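Local coordinates for protein shikimate dehydrogenase (NADP(+)) (Peptoclostridium difficile, PDB 5DZS) that probably catalyses the reversible NADPH-linked reduction of 3-dehydroshikimate to shikimate, the fourth of seven steps on the route to chorismate, at residues T87-E92 with Y96-D101; G5-K10 with E41-L46; Q239-Q244 with N254-V259. One frame throughout, in Å; residues are numbered along the deposited sequence. Where two conformers were deposited one is given.

Overall arrangement
From the N terminus, strand 2-8 enters contact 2, where it meets residues 41-46 after the chain has run through helix 16-27 and strand 31-37; this closes the first loop of the substrate-binding domain. Contact 1 follows as a tight hairpin, 87-91 with 94-98, in the same mixed sheet, its centre about 15 Å from that of contact 2. Contact 3 closes last, where helix 233-248 packs on helix 255-268 near the C terminus. The three lie in series, none nested or crossed. Contacts 1 and 3 nevertheless touch, so helix 233-248 is tied to the sheet at Thr87 and to the start of helix 101-111 at Asp101, beside the predicted shikimate site.

Contact 1 of 3, residues T87-E92 with Y96-D101; sequences TILLRE and YGYNTD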
loop_
_atom_site.group_PDB
_atom_site.type_symbol
_atom_site.label_atom_id
_atom_site.label_comp_id
_atom_site.label_asym_id
_atom_site.label_seq_id
_atom_site.Cartn_x
_atom_site.Cartn_y
_atom_site.Cartn_z
ATOM N N THR B 87 -12.436 2.328 2.634
ATOM C CA THR B 87 -11.841 1.010 2.361
ATOM C C THR B 87 -11.320 0.465 3.682
ATOM O O THR B 87 -10.542 1.144 4.355
ATOM C CB THR B 87 -10.712 1.127 1.318
ATOM O OG1 THR B 87 -11.241 1.659 0.086
ATOM C CG2 THR B 87 -10.050 -0.213 1.039
ATOM N N ILE B 88 -11.744 -0.736 4.043
ATOM C CA ILE B 88 -11.308 -1.392 5.274
ATOM C C ILE B 88 -10.656 -2.737 4.921
ATOM O O ILE B 88 -11.189 -3.477 4.059
ATOM C CB ILE B 88 -12.492 -1.632 6.232
ATOM C CG1 ILE B 88 -13.052 -0.285 6.724
ATOM C CG2 ILE B 88 -12.117 -2.519 7.427
ATOM C CD1 ILE B 88 -14.355 -0.362 7.494
ATOM N N LEU B 89 -9.562 -3.058 5.589
ATOM C CA LEU B 89 -8.835 -4.320 5.419
ATOM C C LEU B 89 -8.769 -5.016 6.778
ATOM O O LEU B 89 -8.409 -4.397 7.786
ATOM C CB LEU B 89 -7.419 -4.048 4.938
ATOM C CG LEU B 89 -6.447 -5.236 4.917
ATOM C CD1 LEU B 89 -6.871 -6.406 4.044
ATOM C CD2 LEU B 89 -5.080 -4.733 4.480
ATOM N N LEU B 90 -9.092 -6.306 6.806
ATOM C CA LEU B 90 -8.947 -7.175 7.981
ATOM C C LEU B 90 -7.649 -7.967 7.876
ATOM O O LEU B 90 -7.434 -8.694 6.912
ATOM C CB LEU B 90 -10.116 -8.177 8.051
ATOM C CG LEU B 90 -10.016 -9.277 9.111
ATOM C CD1 LEU B 90 -10.186 -8.707 10.510
ATOM C CD2 LEU B 90 -11.086 -10.354 8.817
ATOM N N ARG B 91 -6.789 -7.820 8.878
ATOM C CA ARG B 91 -5.567 -8.609 8.995
ATOM C C ARG B 91 -5.307 -8.917 10.435
ATOM O O ARG B 91 -5.287 -8.029 11.276
ATOM C CB ARG B 91 -4.351 -7.871 8.396
ATOM C CG ARG B 91 -4.292 -7.766 6.899
ATOM C CD ARG B 91 -4.139 -9.103 6.192
ATOM N NE ARG B 91 -4.137 -8.882 4.747
ATOM C CZ ARG B 91 -4.347 -9.835 3.841
ATOM N NH1 ARG B 91 -4.553 -11.100 4.219
ATOM N NH2 ARG B 91 -4.354 -9.521 2.550
ATOM N N GLU B 92 -5.118 -10.211 10.721
ATOM C CA GLU B 92 -4.808 -10.652 12.076
ATOM C C GLU B 92 -5.785 -10.079 13.115
ATOM O O GLU B 92 -5.400 -9.581 14.171
ATOM C CB GLU B 92 -3.340 -10.355 12.413
ATOM C CG GLU B 92 -2.332 -11.236 11.665
ATOM C CD GLU B 92 -2.072 -10.862 10.208
ATOM O OE1 GLU B 92 -1.691 -9.697 9.930
ATOM O OE2 GLU B 92 -2.151 -11.770 9.335
ATOM N N TYR B 96 -8.003 -2.059 9.461
ATOM C CA TYR B 96 -7.230 -0.938 8.930
ATOM C C TYR B 96 -8.100 -0.159 7.981
ATOM O O TYR B 96 -8.715 -0.743 7.066
ATOM C CB TYR B 96 -6.011 -1.442 8.157
ATOM C CG TYR B 96 -4.961 -2.134 9.007
ATOM C CD1 TYR B 96 -5.161 -3.413 9.508
ATOM C CD2 TYR B 96 -3.758 -1.522 9.259
ATOM C CE1 TYR B 96 -4.203 -4.018 10.294
ATOM C CE2 TYR B 96 -2.796 -2.141 10.011
ATOM C CZ TYR B 96 -3.028 -3.372 10.537
ATOM O OH TYR B 96 -2.053 -4.025 11.295
ATOM N N GLY B 97 -8.165 1.136 8.174
ATOM C CA GLY B 97 -8.951 2.031 7.336
ATOM C C GLY B 97 -8.118 2.877 6.390
ATOM O O GLY B 97 -7.098 3.464 6.806
ATOM N N TYR B 98 -8.595 2.997 5.149
ATOM C CA TYR B 98 -7.951 3.763 4.094
ATOM C C TYR B 98 -8.983 4.606 3.377
ATOM O O TYR B 98 -10.195 4.384 3.523
ATOM C CB TYR B 98 -7.300 2.823 3.053
ATOM C CG TYR B 98 -6.345 1.813 3.617
ATOM C CD1 TYR B 98 -6.795 0.624 4.189
ATOM C CD2 TYR B 98 -4.987 2.024 3.584
ATOM C CE1 TYR B 98 -5.923 -0.281 4.725
ATOM C CE2 TYR B 98 -4.102 1.074 4.077
ATOM C CZ TYR B 98 -4.597 -0.093 4.643
ATOM O OH TYR B 98 -3.715 -1.039 5.162
ATOM N N ASN B 99 -8.519 5.563 2.592
ATOM C CA ASN B 99 -9.427 6.373 1.800
ATOM C C ASN B 99 -8.894 6.532 0.412
ATOM O O ASN B 99 -7.859 7.191 0.200
ATOM C CB ASN B 99 -9.660 7.718 2.448
ATOM C CG ASN B 99 -10.741 8.501 1.733
ATOM O OD1 ASN B 99 -10.701 8.624 0.497
ATOM N ND2 ASN B 99 -11.690 9.023 2.474
ATOM N N THR B 100 -9.582 5.951 -0.554
ATOM C CA THR B 100 -9.165 6.111 -1.915
ATOM C C THR B 100 -9.864 7.309 -2.611
ATOM O O THR B 100 -9.667 7.476 -3.836
ATOM C CB THR B 100 -9.550 4.912 -2.675
ATOM O OG1 THR B 100 -10.997 4.880 -2.687
ATOM C CG2 THR B 100 -8.937 3.619 -2.063
ATOM N N ASP B 101 -10.649 8.139 -1.897
ATOM C CA ASP B 101 -11.359 9.280 -2.559
ATOM C C ASP B 101 -10.442 10.334 -3.203
ATOM O O ASP B 101 -10.740 10.826 -4.316
ATOM C CB ASP B 101 -12.368 9.987 -1.613
ATOM C CG ASP B 101 -13.711 9.268 -1.522
ATOM O OD1 ASP B 101 -14.010 8.433 -2.391
ATOM O OD2 ASP B 101 -14.494 9.571 -0.584
HETATM O O HOH W 1 -12.114 2.542 -2.522
HETATM O O HOH W 2 -2.885 -6.697 12.162
#
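Leu89 and Tyr96 face each other as an antiparallel hydrogen-bonded pair: Leu89 N gives its proton to Tyr96 O at 2.9 Å, and Tyr96 N returns one to Leu89 O. Thr87 and Tyr98 form the next such pair. Tyr98 N reaches Thr87 O at 2.8 Å, while the return bond from Thr87 N to Tyr98 O is longer, 3.2 Å. Between them, at the non-hydrogen-bonded pair, Ile88 CA comes to 3.2 Å from Tyr96 O opposite Gly97, and Ile88 O is taken by Trp247 NE1. Leu89 holds CG anti to its backbone N (chi1 171°), which carries CD2 to 4.0 Å from Tyr98 OH, while its CB lies 4.1 Å from Tyr98 CE1. Polar ends are served as well. One water gives a proton to Arg91 O and binds Tyr96 OH at 2.9 Å; another links Thr87 OG1 to Thr100 OG1. Thr87 OG1 also bonds to Ser243 OG, and Thr100 OG1 to Asn86 ND2. Threonine suits position 87 because its beta-branch fits a strand; at Thr100, beyond the strand, the hydroxyl serves the water and Asn86. Asp101 meets Lys65 and Gln239. The arrangement is a beta hairpin leading into the predicted shikimate site.

Contact 2 of 3, residues G5-K10 with E41-L46; sequences GLVGEK and EDISKL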
loop_
_atom_site.group_PDB
_atom_site.type_symbol
_atom_site.label_atom_id
_atom_site.label_comp_id
_atom_site.label_asym_id
_atom_site.label_seq_id
_atom_site.Cartn_x
_atom_site.Cartn_y
_atom_site.Cartn_z
ATOM N N GLY B 5 -17.093 -6.789 0.256
ATOM C CA GLY B 5 -18.347 -6.161 -0.077
ATOM C C GLY B 5 -18.387 -4.690 0.178
ATOM O O GLY B 5 -17.372 -4.080 0.555
ATOM N N LEU B 6 -19.570 -4.136 -0.019
ATOM C CA LEU B 6 -19.830 -2.713 0.105
ATOM C C LEU B 6 -20.826 -2.466 1.220
ATOM O O LEU B 6 -21.942 -2.997 1.190
ATOM C CB LEU B 6 -20.396 -2.166 -1.211
ATOM C CG LEU B 6 -20.855 -0.703 -1.213
ATOM C CD1 LEU B 6 -19.719 0.249 -0.910
ATOM C CD2 LEU B 6 -21.541 -0.360 -2.522
ATOM N N VAL B 7 -20.422 -1.642 2.196
ATOM C CA VAL B 7 -21.264 -1.303 3.329
ATOM C C VAL B 7 -21.901 0.075 3.145
ATOM O O VAL B 7 -21.197 1.067 2.919
ATOM C CB VAL B 7 -20.450 -1.317 4.626
ATOM C CG1 VAL B 7 -21.272 -0.789 5.809
ATOM C CG2 VAL B 7 -19.929 -2.731 4.913
ATOM N N GLY B 8 -23.223 0.134 3.250
ATOM C CA GLY B 8 -23.956 1.396 3.125
ATOM C C GLY B 8 -25.372 1.161 3.572
ATOM O O GLY B 8 -25.742 0.038 3.878
ATOM N N GLU B 9 -26.188 2.202 3.588
ATOM C CA GLU B 9 -27.562 2.051 4.090
ATOM C C GLU B 9 -28.519 1.491 3.030
ATOM O O GLU B 9 -29.300 0.559 3.305
ATOM C CB GLU B 9 -28.040 3.391 4.631
ATOM C CG GLU B 9 -29.393 3.367 5.309
ATOM C CD GLU B 9 -29.812 4.755 5.768
ATOM O OE1 GLU B 9 -29.268 5.760 5.247
ATOM O OE2 GLU B 9 -30.692 4.839 6.652
ATOM N N LYS B 10 -28.424 2.038 1.818
ATOM C CA LYS B 10 -29.267 1.636 0.680
ATOM C C LYS B 10 -28.360 1.509 -0.530
ATOM O O LYS B 10 -27.752 2.503 -0.946
ATOM C CB LYS B 10 -30.328 2.708 0.404
ATOM C CG LYS B 10 -31.205 3.085 1.594
ATOM C CD LYS B 10 -32.074 1.926 2.057
ATOM C CE LYS B 10 -33.031 2.370 3.162
ATOM N NZ LYS B 10 -33.975 1.288 3.563
ATOM N N GLU B 41 -28.901 1.736 12.968
ATOM C CA GLU B 41 -28.935 1.165 14.313
ATOM C C GLU B 41 -28.063 -0.085 14.486
ATOM O O GLU B 41 -27.837 -0.545 15.613
ATOM C CB GLU B 41 -30.381 0.873 14.752
ATOM C CG GLU B 41 -31.227 0.027 13.803
ATOM C CD GLU B 41 -31.998 0.826 12.744
ATOM O OE1 GLU B 41 -31.598 1.950 12.361
ATOM O OE2 GLU B 41 -33.046 0.307 12.288
ATOM N N ASP B 42 -27.603 -0.639 13.365
ATOM C CA ASP B 42 -26.744 -1.821 13.366
ATOM C C ASP B 42 -25.288 -1.598 13.008
ATOM O O ASP B 42 -24.485 -2.536 13.057
ATOM C CB ASP B 42 -27.309 -2.859 12.379
ATOM C CG ASP B 42 -28.545 -3.564 12.887
ATOM O OD1 ASP B 42 -28.883 -3.466 14.097
ATOM O OD2 ASP B 42 -29.209 -4.258 12.066
ATOM N N ILE B 43 -24.908 -0.385 12.620
ATOM C CA ILE B 43 -23.533 -0.193 12.157
ATOM C C ILE B 43 -22.465 -0.495 13.227
ATOM O O ILE B 43 -21.335 -0.926 12.869
ATOM C CB ILE B 43 -23.361 1.194 11.478
ATOM C CG1 ILE B 43 -22.092 1.257 10.604
ATOM C CG2 ILE B 43 -23.399 2.301 12.502
ATOM C CD1 ILE B 43 -22.157 0.432 9.336
ATOM N N SER B 44 -22.800 -0.346 14.506
ATOM C CA SER B 44 -21.854 -0.670 15.567
ATOM C C SER B 44 -21.535 -2.159 15.632
ATOM O O SER B 44 -20.559 -2.551 16.264
ATOM C CB SER B 44 -22.407 -0.242 16.929
ATOM O OG SER B 44 -23.532 -1.026 17.270
ATOM N N LYS B 45 -22.322 -2.986 14.933
ATOM C CA LYS B 45 -22.099 -4.433 14.943
ATOM C C LYS B 45 -21.201 -4.905 13.790
ATOM O O LYS B 45 -20.750 -6.060 13.781
ATOM C CB LYS B 45 -23.447 -5.178 14.842
ATOM C CG LYS B 45 -24.491 -4.774 15.881
ATOM C CD LYS B 45 -25.866 -5.338 15.605
ATOM C CE LYS B 45 -26.897 -4.653 16.495
ATOM N NZ LYS B 45 -28.279 -5.118 16.220
ATOM N N LEU B 46 -20.895 -4.029 12.844
ATOM C CA LEU B 46 -20.153 -4.435 11.659
ATOM C C LEU B 46 -18.769 -4.976 11.972
ATOM O O LEU B 46 -18.359 -6.009 11.445
ATOM C CB LEU B 46 -20.027 -3.299 10.619
ATOM C CG LEU B 46 -19.184 -3.540 9.382
ATOM C CD1 LEU B 46 -19.916 -4.515 8.462
ATOM C CD2 LEU B 46 -18.903 -2.267 8.606
#
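Val7 points from strand 2-8 straight at the turn at Ile43 and the start of helix 46-53 at Leu46, and its short branched side chain supplies all of the strand's share of the contact. CB is the fork; the touching is done by its two methyls. With CG1 anti to the backbone N (chi1 173°), both methyls face the 41-46 segment. CG1 meets Ile43 CD1 at 3.8 Å and also lies 4.0 Å from Leu46 CD2. CG2 settles against Leu46 alone, 3.9 Å from CD2 and 4.0 Å from CD1, so valine and leucine meet tip to tip. Ile43 comes in at a slant, its long branch ending in the methyl that touches. Valine suits a strand, where beta-branching is well tolerated, and the longer isoleucine and leucine span the distance from a segment whose nearest CA, that of Leu46, is 9.0 Å from Val7 CA. Phe36 and Val58 of the flanking strands also pack on Val7. Here the connection from strand 31-37 into helix 46-53 covers one side of the mixed sheet of the substrate-binding domain. Between these two segments the attraction is apolar burial, tolerant of small shifts because it has no directional bond.

Contact 3 of 3, residues Q239-Q244 with N254-V259; sequences QAIKSQ and NSILDV
With CG1 anti to its carbonyl carbon (chi1 -69°) and CD1 extended beyond it (chi2 168°), Ile241 reaches out from its helix so that the terminal methyl meets the backbone of the next one. The two helices, 233-248 and 255-268, are consecutive and joined by a short loop, the C-terminal helical pair of the chain, where the polypeptide returns to pack against the substrate-binding domain. On the far helix Ile256 has its CG2 anti to the backbone N, which brings that branch to 4.2 Å from Ile241 CD1. Isoleucine suits this place, since its longer arm can bridge helices whose nearest CA atoms, those of Ile241 and Leu257, are 7.3 Å apart. Ile241 is buried, and Ile252 of the connecting loop packs on it too; Leu257 turns its own side chain to Tyr234 and Val237, and Ile256 leans on Leu27 of helix 16-27. Other sides of helix 233-248 carry polar work: Gln239 is a predicted shikimate-binding residue, Gln244 NE2 bonds to His20 ND1, and Lys242 makes a salt bridge to Asp249 of the second subunit. The contact itself is narrow: Ile241 CD1 lies 3.8 Å from Leu257 CB and only 3.5 Å from Leu257 CA.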
loop_
_atom_site.group_PDB
_atom_site.type_symbol
_atom_site.label_atom_id
_atom_site.label_comp_id
_atom_site.label_asym_id
_atom_site.label_seq_id
_atom_site.Cartn_x
_atom_site.Cartn_y
_atom_site.Cartn_z
ATOM N N GLN B 239 -11.121 3.613 -8.025
ATOM C CA GLN B 239 -11.195 3.315 -6.582
ATOM C C GLN B 239 -11.326 1.819 -6.315
ATOM O O GLN B 239 -10.775 1.291 -5.321
ATOM C CB GLN B 239 -12.348 4.046 -5.985
ATOM C CG GLN B 239 -12.123 5.508 -5.980
ATOM C CD GLN B 239 -13.266 6.210 -5.300
ATOM O OE1 GLN B 239 -14.440 6.139 -5.736
ATOM N NE2 GLN B 239 -12.947 6.889 -4.218
ATOM N N ALA B 240 -12.039 1.086 -7.162
ATOM C CA ALA B 240 -12.170 -0.352 -6.970
ATOM C C ALA B 240 -10.792 -1.016 -7.100
ATOM O O ALA B 240 -10.408 -1.895 -6.313
ATOM C CB ALA B 240 -13.157 -0.975 -7.941
ATOM N N ILE B 241 -10.030 -0.586 -8.113
ATOM C CA ILE B 241 -8.699 -1.148 -8.358
ATOM C C ILE B 241 -7.739 -0.794 -7.215
ATOM O O ILE B 241 -6.999 -1.673 -6.731
ATOM C CB ILE B 241 -8.183 -0.710 -9.746
ATOM C CG1 ILE B 241 -9.028 -1.392 -10.830
ATOM C CG2 ILE B 241 -6.702 -1.042 -9.930
ATOM C CD1 ILE B 241 -8.824 -0.826 -12.225
ATOM N N LYS B 242 -7.765 0.445 -6.750
ATOM C CA LYS B 242 -6.926 0.823 -5.624
ATOM C C LYS B 242 -7.292 0.012 -4.378
ATOM O O LYS B 242 -6.419 -0.419 -3.625
ATOM C CB LYS B 242 -7.036 2.330 -5.361
ATOM C CG LYS B 242 -6.142 2.841 -4.249
ATOM C CD LYS B 242 -4.660 2.667 -4.541
ATOM C CE LYS B 242 -4.163 3.446 -5.755
ATOM N NZ LYS B 242 -2.706 3.260 -6.082
ATOM N N SER B 243 -8.594 -0.187 -4.148
ATOM C CA SER B 243 -9.009 -1.005 -3.017
ATOM C C SER B 243 -8.424 -2.421 -3.145
ATOM O O SER B 243 -7.942 -2.994 -2.155
ATOM C CB SER B 243 -10.528 -1.120 -2.908
ATOM O OG SER B 243 -11.143 0.118 -2.586
ATOM N N GLN B 244 -8.512 -2.984 -4.348
ATOM C CA GLN B 244 -7.973 -4.306 -4.599
ATOM C C GLN B 244 -6.458 -4.374 -4.354
ATOM O O GLN B 244 -5.946 -5.372 -3.824
ATOM C CB GLN B 244 -8.343 -4.743 -6.003
ATOM C CG GLN B 244 -9.818 -5.061 -6.144
ATOM C CD GLN B 244 -10.225 -6.274 -5.332
ATOM O OE1 GLN B 244 -9.391 -7.065 -4.920
ATOM N NE2 GLN B 244 -11.528 -6.424 -5.099
ATOM N N ASN B 254 -1.389 -0.796 -14.800
ATOM C CA ASN B 254 -2.080 0.477 -15.147
ATOM C C ASN B 254 -3.121 0.359 -16.233
ATOM O O ASN B 254 -4.118 1.073 -16.230
ATOM C CB ASN B 254 -1.076 1.527 -15.630
ATOM C CG ASN B 254 -0.284 2.147 -14.504
ATOM O OD1 ASN B 254 -0.655 2.043 -13.339
ATOM N ND2 ASN B 254 0.803 2.832 -14.857
ATOM N N SER B 255 -2.872 -0.529 -17.176
ATOM C CA SER B 255 -3.759 -0.694 -18.319
ATOM C C SER B 255 -5.118 -1.263 -17.953
ATOM O O SER B 255 -6.079 -1.092 -18.686
ATOM C CB SER B 255 -3.100 -1.607 -19.333
ATOM O OG SER B 255 -2.903 -2.895 -18.793
ATOM N N ILE B 256 -5.222 -1.909 -16.796
ATOM C CA ILE B 256 -6.476 -2.549 -16.399
ATOM C C ILE B 256 -7.654 -1.577 -16.207
ATOM O O ILE B 256 -8.786 -1.868 -16.574
ATOM C CB ILE B 256 -6.260 -3.465 -15.178
ATOM C CG1 ILE B 256 -5.336 -4.625 -15.584
ATOM C CG2 ILE B 256 -7.583 -3.986 -14.642
ATOM C CD1 ILE B 256 -5.014 -5.618 -14.501
ATOM N N LEU B 257 -7.403 -0.407 -15.612
ATOM C CA LEU B 257 -8.449 0.578 -15.417
ATOM C C LEU B 257 -9.169 0.944 -16.720
ATOM O O LEU B 257 -10.399 0.953 -16.768
ATOM C CB LEU B 257 -7.813 1.813 -14.770
ATOM C CG LEU B 257 -8.582 3.128 -14.702
ATOM C CD1 LEU B 257 -9.972 2.967 -14.147
ATOM C CD2 LEU B 257 -7.778 4.116 -13.864
ATOM N N ASP B 258 -8.412 1.276 -17.754
ATOM C CA ASP B 258 -9.014 1.639 -19.024
ATOM C C ASP B 258 -9.744 0.465 -19.646
ATOM O O ASP B 258 -10.818 0.644 -20.235
ATOM C CB ASP B 258 -7.984 2.205 -20.005
ATOM C CG ASP B 258 -7.576 3.629 -19.666
ATOM O OD1 ASP B 258 -8.311 4.307 -18.907
ATOM O OD2 ASP B 258 -6.524 4.074 -20.177
ATOM N N VAL B 259 -9.167 -0.729 -19.554
ATOM C CA VAL B 259 -9.821 -1.904 -20.131
ATOM C C VAL B 259 -11.169 -2.108 -19.439
ATOM O O VAL B 259 -12.209 -2.259 -20.082
ATOM C CB VAL B 259 -8.935 -3.169 -20.013
ATOM C CG1 VAL B 259 -9.694 -4.403 -20.453
ATOM C CG2 VAL B 259 -7.674 -3.007 -20.853
#